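Local structure of cell wall surface anchor family protein (Streptococcus agalactiae serogroup V, 3PF2) at residues A[21-26]-A[177-182]. The protein forms the shaft of the type 1 pilus as its major, backbone subunit on the surface of group B Streptococcus, here represented by a calcium-binding C-terminal fragment. Sequence-based numbering, arbitrary orientation.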
loop_
_atom_site.group_PDB
_atom_site.type_symbol
_atom_site.label_atom_id
_atom_site.label_comp_id
_atom_site.label_asym_id
_atom_site.label_seq_id
_atom_site.Cartn_x
_atom_site.Cartn_y
_atom_site.Cartn_z
ATOM N N ALA A 21 -7.032 2.130 -2.187
ATOM C CA ALA A 21 -6.193 3.310 -2.001
ATOM C C ALA A 21 -4.953 3.264 -2.871
ATOM O O ALA A 21 -4.446 2.191 -3.187
ATOM C CB ALA A 21 -5.791 3.457 -0.537
ATOM N N GLY A 22 -4.473 4.451 -3.242
ATOM C CA GLY A 22 -3.258 4.581 -4.048
ATOM C C GLY A 22 -2.150 5.271 -3.267
ATOM O O GLY A 22 -2.397 6.252 -2.534
ATOM N N TYR A 23 -0.930 4.753 -3.415
ATOM C CA TYR A 23 0.221 5.250 -2.640
ATOM C C TYR A 23 1.479 5.306 -3.458
ATOM O O TYR A 23 1.652 4.563 -4.417
ATOM C CB TYR A 23 0.494 4.356 -1.425
ATOM C CG TYR A 23 -0.563 4.418 -0.365
ATOM C CD1 TYR A 23 -0.646 5.508 0.488
ATOM C CD2 TYR A 23 -1.492 3.381 -0.220
ATOM C CE1 TYR A 23 -1.624 5.586 1.481
ATOM C CE2 TYR A 23 -2.466 3.437 0.769
ATOM C CZ TYR A 23 -2.538 4.543 1.602
ATOM O OH TYR A 23 -3.505 4.606 2.583
ATOM N N THR A 24 2.370 6.198 -3.047
ATOM C CA THR A 24 3.735 6.226 -3.538
ATOM C C THR A 24 4.524 5.140 -2.814
ATOM O O THR A 24 4.305 4.893 -1.627
ATOM C CB THR A 24 4.322 7.621 -3.310
ATOM O OG1 THR A 24 3.646 8.544 -4.169
ATOM C CG2 THR A 24 5.832 7.689 -3.594
ATOM N N ILE A 25 5.406 4.473 -3.551
ATOM C CA ILE A 25 6.260 3.421 -2.983
ATOM C C ILE A 25 7.015 3.974 -1.777
ATOM O O ILE A 25 7.566 5.070 -1.833
ATOM C CB ILE A 25 7.235 2.856 -4.039
ATOM C CG1 ILE A 25 6.475 1.902 -4.976
ATOM C CG2 ILE A 25 8.444 2.160 -3.352
ATOM C CD1 ILE A 25 7.326 1.269 -6.119
ATOM N N GLY A 26 7.014 3.230 -0.675
ATOM C CA GLY A 26 7.693 3.688 0.542
ATOM C C GLY A 26 6.858 4.491 1.524
ATOM O O GLY A 26 7.260 4.685 2.678
ATOM N N PRO A 177 -9.460 -5.872 0.272
ATOM C CA PRO A 177 -9.019 -4.513 -0.097
ATOM C C PRO A 177 -7.747 -4.554 -0.932
ATOM O O PRO A 177 -7.082 -5.589 -1.000
ATOM C CB PRO A 177 -8.752 -3.855 1.263
ATOM C CG PRO A 177 -8.323 -5.010 2.154
ATOM C CD PRO A 177 -9.139 -6.211 1.671
ATOM N N GLU A 178 -7.389 -3.433 -1.573
ATOM C CA GLU A 178 -6.182 -3.399 -2.408
ATOM C C GLU A 178 -5.555 -2.019 -2.436
ATOM O O GLU A 178 -6.245 -1.003 -2.223
ATOM C CB GLU A 178 -6.471 -3.850 -3.854
ATOM C CG GLU A 178 -7.495 -2.989 -4.615
ATOM C CD GLU A 178 -6.927 -1.694 -5.199
ATOM O OE1 GLU A 178 -5.729 -1.652 -5.562
ATOM O OE2 GLU A 178 -7.690 -0.699 -5.316
ATOM N N VAL A 179 -4.255 -2.002 -2.701
ATOM C CA VAL A 179 -3.545 -0.754 -2.968
ATOM C C VAL A 179 -2.836 -0.802 -4.307
ATOM O O VAL A 179 -2.611 -1.876 -4.892
ATOM C CB VAL A 179 -2.533 -0.397 -1.850
ATOM C CG1 VAL A 179 -3.250 -0.153 -0.538
ATOM C CG2 VAL A 179 -1.450 -1.505 -1.708
ATOM N N HIS A 180 -2.431 0.365 -4.795
ATOM C CA HIS A 180 -1.759 0.413 -6.096
ATOM C C HIS A 180 -0.845 1.614 -6.139
ATOM O O HIS A 180 -1.084 2.600 -5.432
ATOM C CB HIS A 180 -2.796 0.519 -7.215
ATOM C CG HIS A 180 -3.942 1.406 -6.858
ATOM N ND1 HIS A 180 -5.102 0.922 -6.285
ATOM C CD2 HIS A 180 -4.084 2.753 -6.921
ATOM C CE1 HIS A 180 -5.917 1.927 -6.037
ATOM N NE2 HIS A 180 -5.319 3.053 -6.395
ATOM N N THR A 181 0.164 1.516 -7.004
ATOM C CA THR A 181 1.128 2.585 -7.265
ATOM C C THR A 181 1.400 2.572 -8.765
ATOM O O THR A 181 1.165 1.563 -9.406
ATOM C CB THR A 181 2.434 2.374 -6.432
ATOM O OG1 THR A 181 3.221 3.570 -6.448
ATOM C CG2 THR A 181 3.278 1.191 -6.919
ATOM N N GLY A 182 1.894 3.689 -9.314
ATOM C CA GLY A 182 2.066 3.832 -10.758
ATOM C C GLY A 182 3.414 4.387 -11.173
ATOM O O GLY A 182 4.284 4.621 -10.339
#
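Thr181 places OG1 anti to its own backbone N (chi1 -166°), which carries the hydroxyl across to the carbonyl of Tyr23; His180 has CG between its backbone N and carbonyl carbon (chi1 39°), which holds the ring over Ala21 O. The hydroxyl donates to Tyr23 O from Thr181 OG1 at 2.8 Å and lies in the carbonyl plane. It follows the last bridge, Gly22 with His180, as a side-chain bond to the next carbonyl. Before it come Ala21 N to Glu178 O, a weak bond from His180 N to Ala21 O, and the straighter Tyr23 N to His180 O at 3.0 Å. This sequence, with Ala21 level with Val179 and Gly22 with His180, identifies parallel pairing.

Over one face of the imidazole sits Ala21 O, 3.2 Å from His180 CE1, while Gly22 CA approaches obliquely at 3.5 Å from CD2. The ring's rotation is fixed at both nitrogens: ND1 donates almost linearly (173°) to the syn lone pair of Glu178 OE1 at 2.7 Å, and NE2 is bonded to Ala256 O. With oxygen acceptors at both, the ring is probably doubly protonated, its charge balanced by Glu178.

On the sheet face bearing Ala21 and Val179, Val179 CG1 lies at the edge of the Tyr23 ring, 3.9 Å from CE2; Phe29 stacks with that ring. Further along, Ile25 CG1 meets Thr181 CG2 at 3.8 Å, the two side chains crossing at about a right angle, and Ile140 touches both. Strand 20-22 thus adds a parallel strand to the mixed sheet around strand 178-190, and Gly22 and Thr24 bond to Val257 and Ala254, consistent with a junction between two Ig-like domains, of CNA-A and CNA-B type.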